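Local coordinates for protein glycosyl transferase (PDB 5TZJ) that belongs to the family 2 glycosyl transferases and holds uridine-diphosphate-N-acetylglucosamine in a pocket of its GT-A-type domain, at residues Tyr149-Thr154 with Glu177-Thr182; Val216-Phe221 with Pro272-Ala277; His241-Leu246 with Glu287-Leu292. All coordinates share one frame; numbering follows the deposited sequence.

Contact 1 (Tyr149-Thr154 with Glu177-Thr182); sequences YTLSPT and EDQLFT. With UD1 (uridine-diphosphate-N-acetylglucosamine), chain C.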
# COMPACT_ATOMS: atom_id res chain seq x y z
N TYR A 149 -5.21 5.70 2.74
CA TYR A 149 -5.96 4.47 2.54
C TYR A 149 -5.62 3.76 1.23
O TYR A 149 -6.19 2.69 0.98
CB TYR A 149 -7.45 4.75 2.64
CG TYR A 149 -7.79 5.02 4.10
CD1 TYR A 149 -7.59 6.27 4.66
CD2 TYR A 149 -8.22 3.99 4.94
CE1 TYR A 149 -7.86 6.51 6.03
CE2 TYR A 149 -8.50 4.23 6.33
CZ TYR A 149 -8.28 5.48 6.85
OH TYR A 149 -8.51 5.72 8.20
N THR A 150 -4.68 4.29 0.42
CA THR A 150 -4.20 3.58 -0.77
C THR A 150 -2.67 3.67 -0.85
O THR A 150 -2.11 4.73 -1.15
CB THR A 150 -4.89 4.07 -2.07
OG1 THR A 150 -4.34 3.34 -3.18
CG2 THR A 150 -4.70 5.56 -2.32
N LEU A 151 -2.00 2.54 -0.56
CA LEU A 151 -0.55 2.46 -0.53
C LEU A 151 0.01 1.55 -1.62
O LEU A 151 1.22 1.31 -1.65
CB LEU A 151 -0.07 1.98 0.88
CG LEU A 151 -0.61 2.90 1.98
CD1 LEU A 151 -0.20 2.37 3.37
CD2 LEU A 151 -0.09 4.30 1.71
N SER A 152 -0.83 1.06 -2.52
CA SER A 152 -0.36 0.24 -3.60
C SER A 152 0.57 1.06 -4.50
O SER A 152 0.53 2.30 -4.48
CB SER A 152 -1.54 -0.30 -4.39
OG SER A 152 -2.21 0.76 -5.07
N PRO A 153 1.42 0.42 -5.28
CA PRO A 153 2.37 1.20 -6.09
C PRO A 153 1.81 1.60 -7.46
O PRO A 153 2.57 2.13 -8.29
CB PRO A 153 3.55 0.23 -6.23
CG PRO A 153 2.91 -1.13 -6.25
CD PRO A 153 1.72 -1.02 -5.30
N THR A 154 0.52 1.37 -7.70
CA THR A 154 -0.11 1.56 -9.02
C THR A 154 -0.49 3.03 -9.23
O THR A 154 -1.66 3.39 -9.43
CB THR A 154 -1.35 0.67 -9.11
OG1 THR A 154 -2.24 1.03 -8.03
CG2 THR A 154 -0.94 -0.78 -8.95
N GLU A 177 4.95 -5.00 0.99
CA GLU A 177 6.16 -4.30 0.53
C GLU A 177 5.82 -2.93 -0.05
O GLU A 177 6.61 -1.98 0.05
CB GLU A 177 6.93 -5.22 -0.46
CG GLU A 177 6.51 -5.22 -1.96
CD GLU A 177 5.00 -5.49 -2.30
OE1 GLU A 177 4.53 -5.01 -3.36
OE2 GLU A 177 4.27 -6.17 -1.54
N ASP A 178 4.62 -2.77 -0.59
CA ASP A 178 4.30 -1.48 -1.21
C ASP A 178 4.02 -0.43 -0.15
O ASP A 178 4.22 0.76 -0.39
CB ASP A 178 3.10 -1.65 -2.15
CG ASP A 178 1.95 -2.47 -1.52
OD1 ASP A 178 2.09 -3.07 -0.42
OD2 ASP A 178 0.88 -2.54 -2.16
N GLN A 179 3.57 -0.84 1.04
CA GLN A 179 3.09 0.16 1.98
C GLN A 179 4.22 1.10 2.39
O GLN A 179 4.02 2.32 2.45
CB GLN A 179 2.49 -0.51 3.20
CG GLN A 179 1.18 -1.27 2.83
CD GLN A 179 0.41 -1.71 4.05
OE1 GLN A 179 0.44 -1.05 5.11
NE2 GLN A 179 -0.31 -2.81 3.92
N LEU A 180 5.41 0.54 2.62
CA LEU A 180 6.55 1.36 3.04
C LEU A 180 7.01 2.24 1.87
O LEU A 180 7.26 3.44 2.04
CB LEU A 180 7.68 0.44 3.54
CG LEU A 180 9.04 1.06 3.96
CD1 LEU A 180 8.80 2.10 5.07
CD2 LEU A 180 10.08 -0.01 4.40
N PHE A 181 7.09 1.65 0.68
CA PHE A 181 7.51 2.37 -0.52
C PHE A 181 6.64 3.60 -0.75
O PHE A 181 7.15 4.72 -0.93
CB PHE A 181 7.42 1.43 -1.71
CG PHE A 181 7.75 2.10 -3.06
CD1 PHE A 181 9.08 2.11 -3.52
CD2 PHE A 181 6.77 2.66 -3.84
CE1 PHE A 181 9.42 2.71 -4.75
CE2 PHE A 181 7.09 3.30 -5.10
CZ PHE A 181 8.42 3.31 -5.55
N THR A 182 5.33 3.43 -0.74
CA THR A 182 4.46 4.55 -1.06
C THR A 182 4.39 5.54 0.11
O THR A 182 4.30 6.74 -0.12
CB THR A 182 3.07 4.03 -1.42
OG1 THR A 182 3.17 3.30 -2.67
CG2 THR A 182 2.05 5.21 -1.54
C1' UD1 C . -1.61 -6.41 -4.94
C2' UD1 C . -1.07 -5.04 -5.32
C3' UD1 C . 0.30 -5.27 -5.87
C4' UD1 C . 1.16 -5.63 -4.71
C5' UD1 C . 0.75 -7.04 -4.25
C6' UD1 C . 1.55 -7.46 -3.06
C7' UD1 C . -3.01 -3.53 -5.81
C8' UD1 C . -3.20 -3.36 -4.32
N2' UD1 C . -1.96 -4.38 -6.31
O1' UD1 C . -1.74 -7.12 -6.11
O3' UD1 C . 0.80 -4.12 -6.61
O4' UD1 C . 2.53 -5.59 -5.08
O5' UD1 C . -0.70 -7.06 -3.92
O6' UD1 C . 1.64 -6.40 -2.14
O7' UD1 C . -3.72 -2.99 -6.59
N1 UD1 C . 5.24 -10.91 -9.07
C2 UD1 C . 6.72 -11.02 -9.20
N3 UD1 C . 7.47 -12.08 -8.47
C4 UD1 C . 6.72 -13.01 -7.62
C5 UD1 C . 5.24 -12.87 -7.47
C6 UD1 C . 4.51 -11.81 -8.21
O2 UD1 C . 7.30 -10.26 -9.89
O4 UD1 C . 7.32 -13.86 -7.04
C1B UD1 C . 4.57 -9.83 -9.75
C2B UD1 C . 3.20 -10.25 -10.52
O2' UD1 C . 3.56 -10.83 -11.85
C3B UD1 C . 2.49 -9.13 -10.57
C4B UD1 C . 2.89 -8.32 -9.32
O4B UD1 C . 4.20 -8.95 -8.82
O3B UD1 C . 2.89 -8.27 -11.75
C5B UD1 C . 1.96 -8.38 -8.25
O5B UD1 C . 1.77 -9.71 -7.85
PA UD1 C . 0.20 -10.23 -7.77
O1A UD1 C . 0.17 -11.73 -7.64
O2A UD1 C . -0.57 -9.75 -8.99
O3A UD1 C . -0.38 -9.46 -6.41
PB UD1 C . -1.87 -8.77 -6.19
O1B UD1 C . -2.87 -9.09 -7.28
O2B UD1 C . -2.30 -9.44 -4.90
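Leu151 and Gln179 bring their backbones to a CA-CA distance of 5.0 Å where the irregular segment 149-154 runs against the first turns of helix 177-188. The main polar link is a bond from Thr182 OG1 to Leu151 O, 3.0 Å long, with the hydroxyl standing above the carbonyl plane, 56° out of it. Thr182 OG1 lies anti to its own carbonyl carbon (chi1 -67°), which turns it toward Leu151; OG1 is also hydrogen-bonded to Tyr157 OH. Leu151 packs its CB and CD1 against the Gln179 chain at roughly a right angle, while its CD2 meets Thr182 CG2 at 4.0 Å. Further along, Pro153 CD lies against Asp178 CB (3.5 Å), the two side chains meeting at a slant.

Both segments also reach the ligand. Ser152 CB touches the acetyl methyl C8' of UD1 at 3.5 Å, and Pro153 CD lies beside its O3'. On the helix, Glu177 grips two sugar hydroxyls, OE1 taking O4' and OE2 taking O6', each at 2.7 Å; a salt bridge from Arg75 to OE1 probably helps orient this carboxylate. The arrangement is the sugar end of the uridine-diphosphate-N-acetylglucosamine pocket in a family 2, GT-A-type glycosyl transferase domain.

Contact 2 (Val216-Phe221 with Pro272-Ala277); sequences VSPEDF and PQWINA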
# COMPACT_ATOMS: atom_id res chain seq x y z
N VAL A 216 2.75 -14.53 4.67
CA VAL A 216 3.89 -13.82 5.23
C VAL A 216 3.78 -13.93 6.74
O VAL A 216 2.70 -13.68 7.30
CB VAL A 216 3.94 -12.35 4.76
CG1 VAL A 216 2.59 -11.70 4.93
CG2 VAL A 216 4.97 -11.58 5.55
N SER A 217 4.87 -14.32 7.40
CA SER A 217 4.81 -14.51 8.83
C SER A 217 4.43 -13.21 9.53
O SER A 217 4.64 -12.11 9.00
CB SER A 217 6.16 -14.99 9.37
OG SER A 217 7.08 -13.92 9.24
N PRO A 218 3.84 -13.30 10.72
CA PRO A 218 3.55 -12.05 11.46
C PRO A 218 4.81 -11.25 11.67
O PRO A 218 4.80 -10.02 11.61
CB PRO A 218 2.97 -12.55 12.80
CG PRO A 218 2.58 -13.95 12.58
CD PRO A 218 3.42 -14.51 11.45
N GLU A 219 5.93 -11.95 11.87
CA GLU A 219 7.20 -11.27 12.06
C GLU A 219 7.55 -10.39 10.85
O GLU A 219 7.90 -9.22 11.01
CB GLU A 219 8.30 -12.32 12.32
CG GLU A 219 8.10 -13.15 13.63
CD GLU A 219 7.04 -14.28 13.53
OE1 GLU A 219 6.56 -14.62 12.42
OE2 GLU A 219 6.70 -14.85 14.61
N ASP A 220 7.47 -10.95 9.64
CA ASP A 220 7.83 -10.14 8.47
C ASP A 220 6.80 -9.04 8.23
O ASP A 220 7.17 -7.90 7.91
CB ASP A 220 7.95 -11.03 7.22
CG ASP A 220 9.12 -11.95 7.30
OD1 ASP A 220 10.06 -11.63 8.05
OD2 ASP A 220 9.11 -12.98 6.63
N PHE A 221 5.51 -9.35 8.37
CA PHE A 221 4.48 -8.35 8.13
C PHE A 221 4.65 -7.16 9.04
O PHE A 221 4.62 -6.00 8.59
CB PHE A 221 3.08 -8.96 8.32
CG PHE A 221 1.97 -7.97 8.17
CD1 PHE A 221 1.64 -7.48 6.92
CD2 PHE A 221 1.26 -7.52 9.29
CE1 PHE A 221 0.60 -6.54 6.75
CE2 PHE A 221 0.22 -6.60 9.14
CZ PHE A 221 -0.11 -6.11 7.86
N PRO A 272 0.26 -15.90 20.34
CA PRO A 272 1.44 -15.25 20.94
C PRO A 272 2.47 -14.80 19.92
O PRO A 272 3.17 -13.82 20.15
CB PRO A 272 1.99 -16.31 21.90
CG PRO A 272 0.77 -17.07 22.28
CD PRO A 272 -0.02 -17.19 21.01
N GLN A 273 2.60 -15.51 18.80
CA GLN A 273 3.48 -15.00 17.74
C GLN A 273 2.95 -13.68 17.20
O GLN A 273 3.72 -12.76 16.90
CB GLN A 273 3.58 -15.99 16.59
CG GLN A 273 4.20 -17.31 16.91
CD GLN A 273 3.96 -18.30 15.76
OE1 GLN A 273 4.17 -17.98 14.57
NE2 GLN A 273 3.50 -19.50 16.12
N TRP A 274 1.64 -13.59 17.03
CA TRP A 274 1.02 -12.36 16.53
C TRP A 274 1.22 -11.19 17.51
O TRP A 274 1.57 -10.09 17.10
CB TRP A 274 -0.48 -12.58 16.23
CG TRP A 274 -0.72 -13.33 14.96
CD1 TRP A 274 -0.42 -14.65 14.71
CD2 TRP A 274 -1.23 -12.80 13.73
NE1 TRP A 274 -0.75 -14.98 13.41
CE2 TRP A 274 -1.25 -13.86 12.79
CE3 TRP A 274 -1.69 -11.52 13.33
CZ2 TRP A 274 -1.71 -13.70 11.47
CZ3 TRP A 274 -2.19 -11.35 12.02
CH2 TRP A 274 -2.19 -12.45 11.11
N ILE A 275 0.95 -11.41 18.81
CA ILE A 275 1.02 -10.25 19.71
C ILE A 275 2.47 -9.83 19.94
O ILE A 275 2.77 -8.64 20.12
CB ILE A 275 0.27 -10.53 21.05
CG1 ILE A 275 -0.11 -9.22 21.79
CG2 ILE A 275 1.10 -11.40 22.03
CD1 ILE A 275 -1.42 -8.52 21.28
N ASN A 276 3.41 -10.78 19.90
CA ASN A 276 4.80 -10.37 20.01
C ASN A 276 5.21 -9.52 18.79
O ASN A 276 5.86 -8.48 18.93
CB ASN A 276 5.68 -11.61 20.21
CG ASN A 276 5.45 -12.25 21.60
OD1 ASN A 276 5.11 -11.56 22.58
ND2 ASN A 276 5.63 -13.57 21.69
N ALA A 277 4.83 -9.92 17.59
CA ALA A 277 5.21 -9.12 16.41
C ALA A 277 4.45 -7.79 16.36
O ALA A 277 5.04 -6.73 16.14
CB ALA A 277 4.96 -9.90 15.12
O HOH W 1 6.49 -13.27 16.76
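Pro218 points CG end-on at one face of the Trp274 indole, the two side chains crossing at about a right angle: CG sits 3.7 Å from the centroid of the five-membered ring and 15° off the ring normal, which is the geometry of a CH-pi contact. The closest indole atom to that methylene is Trp274 NE1, at 3.6 Å, and CG stands toward the rim of the whole indole. Trp274 CG is anti to its carbonyl carbon (chi1 -77°), and although the side chain leaves its helix directed away from segment 216-221, the ring swings back to meet the proline. Beside this pair, Ala277 CB fits against Pro218 O at 3.5 Å and Pro218 CB at 4.0 Å, consistent with the close approach of the chains, CA to CA 5.2 Å between Glu219 and Ala277.

These contacts join the first turn of helix 218-233 to helix 271-282, two members of the mostly helical region matching the TarS linker family. Pro218 occupies the first helical position, directly after the N-cap Ser217, whose OG accepts from Asp220 N over 3.0 Å at a nearly straight 166°; this capping bond closes the first turn and probably helps position the proline.

At the more exposed margin, the Glu219 chain bends at chi2 and brings OE2 near Gln273 CB. A water completes the link, donating to Glu219 OE2 at 2.7 Å and to the backbone oxygen Gln273 O at 2.8 Å. Farther out, the Trp274 ring meets Phe262 with nearly parallel planes, and Tyr222, one turn along helix 218-233, touches both Trp274 and Ala277.

Contact 3 (His241-Leu246 with Glu287-Leu292); sequences HKDQIL and ERVDAL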
# COMPACT_ATOMS: atom_id res chain seq x y z
N HIS A 241 2.41 17.24 13.28
CA HIS A 241 1.95 16.65 12.02
C HIS A 241 2.41 15.19 11.90
O HIS A 241 1.64 14.32 11.46
CB HIS A 241 2.47 17.48 10.84
CG HIS A 241 1.77 18.78 10.70
ND1 HIS A 241 2.00 19.66 9.67
CD2 HIS A 241 0.83 19.37 11.47
CE1 HIS A 241 1.24 20.73 9.80
NE2 HIS A 241 0.51 20.58 10.89
N LYS A 242 3.64 14.90 12.30
CA LYS A 242 4.13 13.52 12.26
C LYS A 242 3.26 12.61 13.11
O LYS A 242 2.88 11.50 12.68
CB LYS A 242 5.57 13.43 12.75
CG LYS A 242 6.60 14.07 11.87
CD LYS A 242 7.70 14.63 12.79
CE LYS A 242 8.87 13.80 12.72
NZ LYS A 242 10.03 14.27 13.53
N ASP A 243 2.95 13.05 14.35
CA ASP A 243 2.08 12.26 15.22
C ASP A 243 0.74 12.04 14.56
O ASP A 243 0.18 10.94 14.60
CB ASP A 243 1.85 12.96 16.57
CG ASP A 243 3.00 12.77 17.57
OD1 ASP A 243 4.05 12.14 17.21
OD2 ASP A 243 2.85 13.23 18.74
N GLN A 244 0.21 13.09 13.93
CA GLN A 244 -1.10 13.01 13.30
C GLN A 244 -1.08 12.07 12.11
O GLN A 244 -2.04 11.31 11.92
CB GLN A 244 -1.57 14.40 12.86
CG GLN A 244 -2.73 14.91 13.68
CD GLN A 244 -3.95 13.96 13.63
OE1 GLN A 244 -4.16 13.23 12.65
NE2 GLN A 244 -4.74 13.96 14.70
N ILE A 245 -0.00 12.09 11.31
CA ILE A 245 0.11 11.11 10.22
C ILE A 245 0.22 9.67 10.75
O ILE A 245 -0.44 8.74 10.26
CB ILE A 245 1.29 11.48 9.30
CG1 ILE A 245 0.95 12.77 8.55
CG2 ILE A 245 1.70 10.30 8.33
CD1 ILE A 245 2.24 13.49 8.11
N LEU A 246 1.06 9.45 11.75
CA LEU A 246 1.12 8.11 12.36
C LEU A 246 -0.25 7.66 12.86
O LEU A 246 -0.66 6.52 12.61
CB LEU A 246 2.12 8.11 13.48
CG LEU A 246 2.53 6.78 14.10
CD1 LEU A 246 2.86 5.67 13.04
CD2 LEU A 246 3.81 7.03 14.96
N GLU A 287 3.39 6.50 23.06
CA GLU A 287 2.07 6.40 23.68
C GLU A 287 1.23 7.66 23.52
O GLU A 287 0.01 7.58 23.49
CB GLU A 287 2.24 6.07 25.17
CG GLU A 287 0.99 5.67 25.90
CD GLU A 287 1.28 5.43 27.40
OE1 GLU A 287 2.14 4.58 27.73
OE2 GLU A 287 0.69 6.13 28.26
N ARG A 288 1.85 8.83 23.41
CA ARG A 288 1.05 10.06 23.25
C ARG A 288 0.23 10.03 21.97
O ARG A 288 -0.76 10.77 21.85
CB ARG A 288 1.97 11.29 23.23
CG ARG A 288 2.97 11.28 21.98
CD ARG A 288 4.08 12.34 22.03
NE ARG A 288 4.59 12.44 20.66
CZ ARG A 288 5.80 12.01 20.25
NH1 ARG A 288 6.69 11.53 21.14
NH2 ARG A 288 6.14 12.08 18.96
N VAL A 289 0.61 9.18 21.00
CA VAL A 289 -0.11 9.15 19.74
C VAL A 289 -1.46 8.50 19.93
O VAL A 289 -2.38 8.74 19.12
CB VAL A 289 0.73 8.41 18.67
CG1 VAL A 289 -0.04 8.28 17.35
CG2 VAL A 289 2.08 9.09 18.49
N ASP A 290 -1.61 7.67 20.96
CA ASP A 290 -2.85 6.89 21.12
C ASP A 290 -4.04 7.82 21.29
O ASP A 290 -5.15 7.50 20.84
CB ASP A 290 -2.74 5.97 22.34
CG ASP A 290 -1.67 4.87 22.20
OD1 ASP A 290 -0.89 4.93 21.20
OD2 ASP A 290 -1.57 4.00 23.13
N ALA A 291 -3.81 8.98 21.90
CA ALA A 291 -4.85 9.98 22.13
C ALA A 291 -5.36 10.55 20.82
O ALA A 291 -6.47 11.11 20.79
CB ALA A 291 -4.30 11.14 23.01
N LEU A 292 -4.62 10.38 19.74
CA LEU A 292 -5.07 10.90 18.45
C LEU A 292 -5.76 9.88 17.56
O LEU A 292 -6.28 10.28 16.52
CB LEU A 292 -3.91 11.49 17.64
CG LEU A 292 -2.92 12.42 18.33
CD1 LEU A 292 -1.78 12.74 17.33
CD2 LEU A 292 -3.64 13.64 18.80
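Asp243 and Arg288 form the ionic part of this contact, a side-on salt bridge in which each carboxylate oxygen takes one nitrogen. Arg288 NE donates to OD2 of Asp243 over 2.7 Å, nearly straight at 167° and in the guanidinium plane; Arg288 NH2 reaches OD1 of Asp243, also at 2.7 Å, with a more bent angle of 147°. Both oxygens use their syn lone pairs, and the two flat groups are nearly coplanar, 25° apart; held at both oxygens, the carboxylate has little freedom to turn. The Arg288 chain runs extended from CG to NE, carrying the guanidinium across to the helix; Arg288 NH2 also has a long, weak ion pair with Glu239.

Van der Waals contacts make up the rest. The Val289 methyls pack on Asp243 oxygens, CG2 3.8 Å from OD1 and CG1 near the backbone O, and Val289 CG1 forms a looser apolar pair with Leu246 CG at 4.4 Å. Leu292 CD1 covers Asp243 CB at 3.7 Å, and the Gln244 side chain crosses Leu292 at a slant, NE2 3.9 Å from its CB.

In both phi and psi 287-292 is helical, though without the regular bonding pattern. The arrangement is a connector between helices 271-282 and 298-305 docked on helix 239-256, loop-on-helix packing within the region matching the TarS linker family.

Contact 1 is the core member of the set, about 3 Å from the chain centre (centre to centre), whereas contacts 2 and 3 lie about 19 and 20 Å out and are only partly buried. Contact 1 joins a loop and helix of the glycosyl transferase domain beside the sugar of UD1; in the linker region, contact 2 packs helix on helix, and contact 3 an interhelical connector on a helix. Along the chain contacts 2 and 3 cross, pairing consecutive helices 218-233 and 239-256 with later elements. Polar chemistry follows place: a buried hydroxyl-carbonyl bond in contact 1, a bridging water at the margin of contact 2, a salt bridge in contact 3. Gln179 and Leu151 both touch Arg252 of helix 239-256, relating contact 1 to the helix of contact 3.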